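Local coordinates for protein endonuclease 2 (Arabidopsis thaliana, PDB 4CXO) that cleaves RNA and single-stranded DNA, and double-stranded DNA less well, into 5'-phosphorylated products, using a cluster of three divalent metal ions, at residues His58-Pro63 with Gly82-Gly87; Ile125-His130 with Asn152-Trp157. All blocks are in the same frame, centred on the assembly; numbering follows the deposited sequence.

Contact 1 of 2, residues His58-Pro63 with Gly82-Gly87. With ZN (zinc ion), chain H; TMP (thymidine-5'-phosphate), chain E; NAG (2-acetamido-2-deoxy-beta-D-glucopyranose), chain B; TMP (thymidine-5'-phosphate), chain G.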
loop_
_atom_site.group_PDB
_atom_site.type_symbol
_atom_site.label_atom_id
_atom_site.label_comp_id
_atom_site.label_asym_id
_atom_site.label_seq_id
_atom_site.Cartn_x
_atom_site.Cartn_y
_atom_site.Cartn_z
ATOM N N HIS A 58 1.790 -10.182 0.715
ATOM C CA HIS A 58 1.564 -8.904 0.050
ATOM C C HIS A 58 0.113 -8.551 -0.159
ATOM O O HIS A 58 -0.197 -7.410 -0.531
ATOM C CB HIS A 58 2.286 -8.867 -1.286
ATOM C CG HIS A 58 3.766 -8.858 -1.145
ATOM N ND1 HIS A 58 4.527 -7.765 -1.484
ATOM C CD2 HIS A 58 4.629 -9.784 -0.659
ATOM C CE1 HIS A 58 5.798 -8.023 -1.244
ATOM N NE2 HIS A 58 5.887 -9.241 -0.738
ATOM N N TYR A 59 -0.779 -9.508 0.061
ATOM C CA TYR A 59 -2.182 -9.306 -0.303
ATOM C C TYR A 59 -3.153 -10.081 0.581
ATOM O O TYR A 59 -2.747 -10.821 1.486
ATOM C CB TYR A 59 -2.391 -9.667 -1.780
ATOM C CG TYR A 59 -2.018 -11.081 -2.118
ATOM C CD1 TYR A 59 -2.899 -12.129 -1.876
ATOM C CD2 TYR A 59 -0.783 -11.379 -2.677
ATOM C CE1 TYR A 59 -2.556 -13.437 -2.160
ATOM C CE2 TYR A 59 -0.431 -12.685 -2.969
ATOM C CZ TYR A 59 -1.324 -13.707 -2.706
ATOM O OH TYR A 59 -0.985 -14.999 -2.984
ATOM N N ILE A 60 -4.437 -9.877 0.295
ATOM C CA ILE A 60 -5.546 -10.603 0.909
ATOM C C ILE A 60 -6.478 -11.006 -0.200
ATOM O O ILE A 60 -6.755 -10.201 -1.085
ATOM C CB ILE A 60 -6.333 -9.696 1.881
ATOM C CG1 ILE A 60 -5.499 -9.420 3.125
ATOM C CG2 ILE A 60 -7.654 -10.334 2.287
ATOM C CD1 ILE A 60 -6.006 -8.288 4.000
ATOM N N ASN A 61 -6.968 -12.240 -0.147
ATOM C CA ASN A 61 -8.035 -12.694 -1.026
ATOM C C ASN A 61 -9.328 -12.824 -0.254
ATOM O O ASN A 61 -9.353 -13.355 0.859
ATOM C CB ASN A 61 -7.708 -14.052 -1.630
ATOM C CG ASN A 61 -6.644 -13.993 -2.712
ATOM O OD1 ASN A 61 -5.924 -14.959 -2.909
ATOM N ND2 ASN A 61 -6.556 -12.884 -3.425
ATOM N N THR A 62 -10.406 -12.357 -0.864
ATOM C CA THR A 62 -11.732 -12.440 -0.280
ATOM C C THR A 62 -12.669 -13.206 -1.217
ATOM O O THR A 62 -12.356 -13.441 -2.375
ATOM C CB THR A 62 -12.318 -11.039 -0.072
ATOM O OG1 THR A 62 -12.558 -10.435 -1.350
ATOM C CG2 THR A 62 -11.378 -10.165 0.727
ATOM N N PRO A 63 -13.846 -13.594 -0.715
ATOM C CA PRO A 63 -14.869 -14.108 -1.617
ATOM C C PRO A 63 -15.376 -13.017 -2.559
ATOM O O PRO A 63 -15.007 -11.848 -2.422
ATOM C CB PRO A 63 -15.980 -14.564 -0.666
ATOM C CG PRO A 63 -15.305 -14.753 0.654
ATOM C CD PRO A 63 -14.243 -13.705 0.692
ATOM N N GLY A 82 -3.308 -16.129 9.346
ATOM C CA GLY A 82 -2.359 -15.037 9.545
ATOM C C GLY A 82 -1.498 -14.695 8.337
ATOM O O GLY A 82 -0.837 -13.651 8.311
ATOM N N ARG A 83 -1.505 -15.539 7.317
ATOM C CA ARG A 83 -0.580 -15.350 6.210
ATOM C C ARG A 83 -1.219 -14.521 5.103
ATOM O O ARG A 83 -1.589 -15.017 4.055
ATOM C CB ARG A 83 -0.071 -16.699 5.731
ATOM C CG ARG A 83 0.579 -17.466 6.880
ATOM C CD ARG A 83 1.681 -18.395 6.418
ATOM N NE ARG A 83 2.806 -17.666 5.831
ATOM C CZ ARG A 83 3.791 -17.092 6.521
ATOM N NH1 ARG A 83 3.815 -17.140 7.847
ATOM N NH2 ARG A 83 4.765 -16.458 5.872
ATOM N N CYS A 84 -1.362 -13.237 5.397
ATOM C CA CYS A 84 -1.883 -12.257 4.460
ATOM C C CYS A 84 -1.301 -10.927 4.906
ATOM O O CYS A 84 -0.661 -10.852 5.955
ATOM C CB CYS A 84 -3.409 -12.235 4.503
ATOM S SG CYS A 84 -4.141 -11.258 5.836
ATOM N N VAL A 85 -1.530 -9.871 4.129
ATOM C CA VAL A 85 -0.870 -8.599 4.408
ATOM C C VAL A 85 -1.264 -8.017 5.777
ATOM O O VAL A 85 -0.443 -7.394 6.440
ATOM C CB VAL A 85 -1.030 -7.588 3.239
ATOM C CG1 VAL A 85 -2.464 -7.145 3.066
ATOM C CG2 VAL A 85 -0.082 -6.399 3.407
ATOM N N ALA A 86 -2.496 -8.244 6.223
ATOM C CA ALA A 86 -2.903 -7.779 7.541
ATOM C C ALA A 86 -2.136 -8.509 8.617
ATOM O O ALA A 86 -1.637 -7.893 9.543
ATOM C CB ALA A 86 -4.392 -7.956 7.761
ATOM N N GLY A 87 -2.048 -9.825 8.488
ATOM C CA GLY A 87 -1.303 -10.644 9.460
ATOM C C GLY A 87 0.162 -10.256 9.506
ATOM O O GLY A 87 0.771 -10.214 10.570
HETATM ZN ZN ZN H . 4.242 -5.980 -2.652
HETATM P P TMP E . 1.736 -12.601 -9.262
HETATM O O1P TMP E . 2.187 -13.565 -8.195
HETATM O O2P TMP E . 2.829 -12.218 -10.233
HETATM O O3P TMP E . 0.399 -12.924 -9.895
HETATM O "O5'" TMP E . 1.449 -11.235 -8.472
HETATM C "C5'" TMP E . 1.195 -10.057 -9.230
HETATM C "C4'" TMP E . 0.635 -8.947 -8.351
HETATM O "O4'" TMP E . -0.671 -9.230 -7.848
HETATM C "C3'" TMP E . 1.439 -8.717 -7.094
HETATM O "O3'" TMP E . 1.298 -7.324 -6.860
HETATM C "C2'" TMP E . 0.752 -9.500 -5.984
HETATM C "C1'" TMP E . -0.705 -9.326 -6.406
HETATM N N1 TMP E . -1.686 -10.386 -6.104
HETATM C C2 TMP E . -2.910 -10.053 -5.466
HETATM O O2 TMP E . -3.137 -8.874 -5.094
HETATM N N3 TMP E . -3.843 -10.994 -5.227
HETATM C C4 TMP E . -3.636 -12.261 -5.594
HETATM O O4 TMP E . -4.514 -13.108 -5.360
HETATM C C5 TMP E . -2.369 -12.639 -6.279
HETATM C C5M TMP E . -2.078 -14.041 -6.713
HETATM C C6 TMP E . -1.443 -11.647 -6.511
HETATM C C1 NAG B . 6.607 -13.042 10.707
HETATM C C2 NAG B . 6.087 -13.937 9.560
HETATM C C3 NAG B . 6.949 -15.190 9.469
HETATM C C4 NAG B . 8.429 -14.800 9.396
HETATM C C5 NAG B . 8.801 -13.728 10.427
HETATM C C6 NAG B . 10.195 -13.164 10.188
HETATM C C7 NAG B . 3.661 -13.627 9.116
HETATM C C8 NAG B . 3.977 -12.346 8.463
HETATM N N2 NAG B . 4.678 -14.315 9.618
HETATM O O3 NAG B . 6.547 -16.016 8.385
HETATM O O4 NAG B . 9.234 -15.911 9.722
HETATM O O5 NAG B . 7.906 -12.638 10.412
HETATM O O6 NAG B . 10.356 -12.700 8.856
HETATM O O7 NAG B . 2.469 -13.982 9.174
HETATM P P TMP G . 0.023 -12.051 15.920
HETATM O O1P TMP G . 0.740 -10.698 15.763
HETATM O O2P TMP G . 0.129 -12.935 17.142
HETATM O "O5'" TMP G . 0.169 -12.992 14.620
HETATM C "C5'" TMP G . 0.038 -12.522 13.269
HETATM C "C4'" TMP G . 0.791 -13.483 12.351
HETATM O "O4'" TMP G . 2.200 -13.264 12.497
HETATM C "C3'" TMP G . 0.555 -14.959 12.673
HETATM O "O3'" TMP G . 0.392 -15.718 11.468
HETATM C "C2'" TMP G . 1.806 -15.420 13.406
HETATM C "C1'" TMP G . 2.883 -14.451 12.929
HETATM N N1 TMP G . 3.893 -14.117 13.951
HETATM C C2 TMP G . 5.202 -14.677 13.895
HETATM O O2 TMP G . 5.514 -15.483 12.991
HETATM N N3 TMP G . 6.130 -14.363 14.814
HETATM C C4 TMP G . 5.870 -13.506 15.813
HETATM O O4 TMP G . 6.760 -13.234 16.660
HETATM C C5 TMP G . 4.514 -12.897 15.893
HETATM C C5M TMP G . 4.140 -11.930 16.984
HETATM C C6 TMP G . 3.580 -13.246 14.926
#
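Ile60 and Val85 cross at about a right angle, CG1 of Ile60 lying 3.8 Å from CG1 of Val85. Ile60 CG1 also rests 3.5 Å from Cys84 SG, and its CD1 reaches on to the methyl of Ala86, so one branch spans three consecutive residues. Beside this apolar patch the backbones are tied by a single hydrogen bond, Val85 N to Tyr59 O (3.1 Å), the N-H coming in from above the carbonyl plane. Tyr59 sets off away from 82-87, and with CG between backbone N and carbonyl carbon (chi1 59°) its ring lies flat under the thymine of a bound thymidine-5'-phosphate, whose C4 sits 3.7 Å above the ring centre. Asn61 ND2 donates to O4 of that base (2.8 Å), which probably limits its turning over the ring. An alanine in place of Tyr59 would probably leave the base held at O4 but without the aromatic surface beneath it. His58 ND1 binds a zinc ion together with Asp45, His120 and Asp124. Cys84, disulfide-bonded to Cys74, N-caps helix 85-96; the contact sets that helix start against Tyr59 and Ile60, where strand 60-62 begins, with helix 206-221 packing on Ile60 and Ala86.

Contact 2 of 2, residues Ile125-His130 with Asn152-Trp157. With ZN (zinc ion), chain I; TMP (thymidine-5'-phosphate), chain E.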
loop_
_atom_site.group_PDB
_atom_site.type_symbol
_atom_site.label_atom_id
_atom_site.label_comp_id
_atom_site.label_asym_id
_atom_site.label_seq_id
_atom_site.Cartn_x
_atom_site.Cartn_y
_atom_site.Cartn_z
ATOM N N ILE A 125 -1.354 -2.852 1.644
ATOM C CA ILE A 125 -2.704 -3.042 2.187
ATOM C C ILE A 125 -3.604 -1.900 1.774
ATOM O O ILE A 125 -4.810 -2.004 1.941
ATOM C CB ILE A 125 -2.710 -3.223 3.725
ATOM C CG1 ILE A 125 -4.022 -3.865 4.184
ATOM C CG2 ILE A 125 -2.455 -1.917 4.452
ATOM C CD1 ILE A 125 -3.982 -4.436 5.587
ATOM N N HIS A 126 -3.036 -0.821 1.237
ATOM C CA HIS A 126 -3.852 0.293 0.735
ATOM C C HIS A 126 -4.128 0.239 -0.749
ATOM O O HIS A 126 -4.891 1.069 -1.266
ATOM C CB HIS A 126 -3.200 1.642 1.093
ATOM C CG HIS A 126 -3.412 2.029 2.526
ATOM N ND1 HIS A 126 -2.636 1.545 3.556
ATOM C CD2 HIS A 126 -4.352 2.810 3.099
ATOM C CE1 HIS A 126 -3.073 2.037 4.701
ATOM N NE2 HIS A 126 -4.123 2.797 4.449
ATOM N N GLN A 127 -3.518 -0.709 -1.454
ATOM C CA GLN A 127 -3.818 -0.864 -2.877
ATOM C C GLN A 127 -5.124 -1.652 -2.906
ATOM O O GLN A 127 -5.176 -2.766 -2.416
ATOM C CB GLN A 127 -2.672 -1.600 -3.583
ATOM C CG GLN A 127 -2.495 -1.260 -5.063
ATOM C CD GLN A 127 -3.505 -1.932 -5.990
ATOM O OE1 GLN A 127 -4.702 -1.740 -5.852
ATOM N NE2 GLN A 127 -3.015 -2.670 -6.979
ATOM N N PRO A 128 -6.211 -1.064 -3.449
ATOM C CA PRO A 128 -7.499 -1.757 -3.373
ATOM C C PRO A 128 -7.493 -3.195 -3.887
ATOM O O PRO A 128 -8.103 -4.064 -3.263
ATOM C CB PRO A 128 -8.410 -0.889 -4.244
ATOM C CG PRO A 128 -7.845 0.479 -4.086
ATOM C CD PRO A 128 -6.357 0.282 -4.018
ATOM N N LEU A 129 -6.802 -3.467 -4.985
ATOM C CA LEU A 129 -6.810 -4.804 -5.541
ATOM C C LEU A 129 -5.862 -5.752 -4.815
ATOM O O LEU A 129 -5.807 -6.922 -5.142
ATOM C CB LEU A 129 -6.533 -4.770 -7.044
ATOM C CG LEU A 129 -7.687 -4.223 -7.871
ATOM C CD1 LEU A 129 -7.314 -4.138 -9.339
ATOM C CD2 LEU A 129 -8.932 -5.060 -7.669
ATOM N N HIS A 130 -5.147 -5.266 -3.806
ATOM C CA HIS A 130 -4.440 -6.157 -2.898
ATOM C C HIS A 130 -5.335 -6.709 -1.789
ATOM O O HIS A 130 -4.885 -7.486 -0.970
ATOM C CB HIS A 130 -3.230 -5.451 -2.289
ATOM C CG HIS A 130 -2.034 -5.478 -3.174
ATOM N ND1 HIS A 130 -0.856 -6.080 -2.804
ATOM C CD2 HIS A 130 -1.850 -5.033 -4.437
ATOM C CE1 HIS A 130 0.013 -5.989 -3.794
ATOM N NE2 HIS A 130 -0.578 -5.380 -4.806
ATOM N N ASN A 152 -3.183 -5.847 -17.470
ATOM C CA ASN A 152 -4.210 -6.396 -16.593
ATOM C C ASN A 152 -4.625 -5.361 -15.553
ATOM O O ASN A 152 -3.899 -4.399 -15.289
ATOM C CB ASN A 152 -3.807 -7.732 -15.965
ATOM C CG ASN A 152 -2.757 -7.591 -14.881
ATOM O OD1 ASN A 152 -2.973 -6.942 -13.858
ATOM N ND2 ASN A 152 -1.615 -8.220 -15.093
ATOM N N LEU A 153 -5.817 -5.547 -14.991
ATOM C CA LEU A 153 -6.399 -4.544 -14.102
ATOM C C LEU A 153 -5.568 -4.342 -12.848
ATOM O O LEU A 153 -5.421 -3.229 -12.380
ATOM C CB LEU A 153 -7.825 -4.917 -13.717
ATOM C CG LEU A 153 -8.583 -3.828 -12.973
ATOM C CD1 LEU A 153 -8.717 -2.531 -13.768
ATOM C CD2 LEU A 153 -9.933 -4.394 -12.579
ATOM N N HIS A 154 -5.020 -5.413 -12.305
ATOM C CA HIS A 154 -4.172 -5.273 -11.127
ATOM C C HIS A 154 -2.993 -4.324 -11.388
ATOM O O HIS A 154 -2.714 -3.422 -10.588
ATOM C CB HIS A 154 -3.682 -6.627 -10.649
ATOM C CG HIS A 154 -2.906 -6.550 -9.383
ATOM N ND1 HIS A 154 -3.474 -6.752 -8.142
ATOM C CD2 HIS A 154 -1.624 -6.198 -9.161
ATOM C CE1 HIS A 154 -2.554 -6.571 -7.210
ATOM N NE2 HIS A 154 -1.427 -6.224 -7.804
ATOM N N HIS A 155 -2.312 -4.542 -12.504
ATOM C CA HIS A 155 -1.159 -3.726 -12.903
ATOM C C HIS A 155 -1.543 -2.269 -13.125
ATOM O O HIS A 155 -0.774 -1.356 -12.867
ATOM C CB HIS A 155 -0.539 -4.296 -14.178
ATOM C CG HIS A 155 0.799 -3.723 -14.501
ATOM N ND1 HIS A 155 0.961 -2.626 -15.315
ATOM C CD2 HIS A 155 2.038 -4.085 -14.103
ATOM C CE1 HIS A 155 2.244 -2.337 -15.408
ATOM N NE2 HIS A 155 2.921 -3.215 -14.692
ATOM N N ILE A 156 -2.751 -2.056 -13.603
ATOM C CA ILE A 156 -3.255 -0.708 -13.809
ATOM C C ILE A 156 -3.310 0.026 -12.484
ATOM O O ILE A 156 -2.908 1.179 -12.407
ATOM C CB ILE A 156 -4.610 -0.746 -14.537
ATOM C CG1 ILE A 156 -4.348 -1.033 -16.019
ATOM C CG2 ILE A 156 -5.379 0.552 -14.384
ATOM C CD1 ILE A 156 -5.567 -1.441 -16.801
ATOM N N TRP A 157 -3.732 -0.676 -11.438
ATOM C CA TRP A 157 -3.789 -0.102 -10.095
ATOM C C TRP A 157 -2.414 -0.027 -9.416
ATOM O O TRP A 157 -2.108 0.947 -8.718
ATOM C CB TRP A 157 -4.849 -0.839 -9.261
ATOM C CG TRP A 157 -6.201 -0.330 -9.606
ATOM C CD1 TRP A 157 -6.955 -0.675 -10.679
ATOM C CD2 TRP A 157 -6.910 0.694 -8.925
ATOM N NE1 TRP A 157 -8.113 0.068 -10.708
ATOM C CE2 TRP A 157 -8.112 0.913 -9.630
ATOM C CE3 TRP A 157 -6.646 1.455 -7.783
ATOM C CZ2 TRP A 157 -9.046 1.838 -9.226
ATOM C CZ3 TRP A 157 -7.576 2.385 -7.385
ATOM C CH2 TRP A 157 -8.766 2.569 -8.108
HETATM ZN ZN ZN I . 0.306 -5.481 -6.774
HETATM P P TMP E . 1.736 -12.601 -9.262
HETATM O O1P TMP E . 2.187 -13.565 -8.195
HETATM O O2P TMP E . 2.829 -12.218 -10.233
HETATM O O3P TMP E . 0.399 -12.924 -9.895
HETATM O "O5'" TMP E . 1.449 -11.235 -8.472
HETATM C "C5'" TMP E . 1.195 -10.057 -9.230
HETATM C "C4'" TMP E . 0.635 -8.947 -8.351
HETATM O "O4'" TMP E . -0.671 -9.230 -7.848
HETATM C "C3'" TMP E . 1.439 -8.717 -7.094
HETATM O "O3'" TMP E . 1.298 -7.324 -6.860
HETATM C "C2'" TMP E . 0.752 -9.500 -5.984
HETATM C "C1'" TMP E . -0.705 -9.326 -6.406
HETATM N N1 TMP E . -1.686 -10.386 -6.104
HETATM C C2 TMP E . -2.910 -10.053 -5.466
HETATM O O2 TMP E . -3.137 -8.874 -5.094
HETATM N N3 TMP E . -3.843 -10.994 -5.227
HETATM C C4 TMP E . -3.636 -12.261 -5.594
HETATM O O4 TMP E . -4.514 -13.108 -5.360
HETATM C C5 TMP E . -2.369 -12.639 -6.279
HETATM C C5M TMP E . -2.078 -14.041 -6.713
HETATM C C6 TMP E . -1.443 -11.647 -6.511
#
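His130 and His154 meet at one zinc ion, each binding it through NE2, the His154 NE2 at 2.1 Å from the metal. The two nitrogens are close because they share the metal, not because they bond to each other, and the rings stand oblique, their planes at 39°. The 3'-hydroxyl oxygen of thymidine-5'-phosphate, O3', is a third ligand at 2.1 Å from the zinc, and Asp158 also binds the ion. The nucleotide covers both rings as well: its O2 stands over the face of His130, and its sugar oxygen O4' over one face of His154, offset toward the rim.

The second shell fixes these rings. His130 ND1 is hydrogen-bonded to the carbonyl of His58, and His154 ND1 to that of Gly138, so each imidazole is held at both nitrogens. On the other face of His154 lies the amide of Gln127, NE2 3.9 Å above the ring plane. That chain, bent at chi2 (-77°), turns back so that OE1 accepts from Leu129 N (2.9 Å) while NE2 donates to the metal ligand Asp158. Farther out, Leu129 CD1 wedges between Leu153 and Trp157, 3.7 Å from Trp157 CD1, and Pro128 CG touches the six-membered side of the indole at CZ3. Trp157 NE1 is hydrogen-bonded to Tyr235 OH, of helix 233-262. Asn152 caps helix 153-169, OD1 accepting from His155 N (2.8 Å).

With ND1 donating to a carbonyl, each histidine binds the metal through NE2, and the carbonyls probably make both imidazoles somewhat stronger donors. The zinc, bound directly to O3', would be expected to polarise that hydroxyl; in this complex the site grips a nucleotide by its 3' end.

Contact 1 closes before contact 2 opens along the chain, and their centres lie 14 Å apart within the one S1/P1 nuclease domain. They touch directly: Ile60 N meets His130 O at 2.7 Å, a probable hydrogen bond, while Val85 CG1 packs on Ile125 CG1. Segment 125-130, following helix 111-124, thus runs against 58-63, and helix 206-221 packs on both contacts. Each supplies histidine to a different zinc ion, and both line the pocket of the same thymidine-5'-phosphate: contact 1 takes the face and O4 of the base, while contact 2 meets its O2 and binds O3' through zinc. Base binding and metal binding thus sit side by side in this complex, brought together where 58-60 meets 125-130.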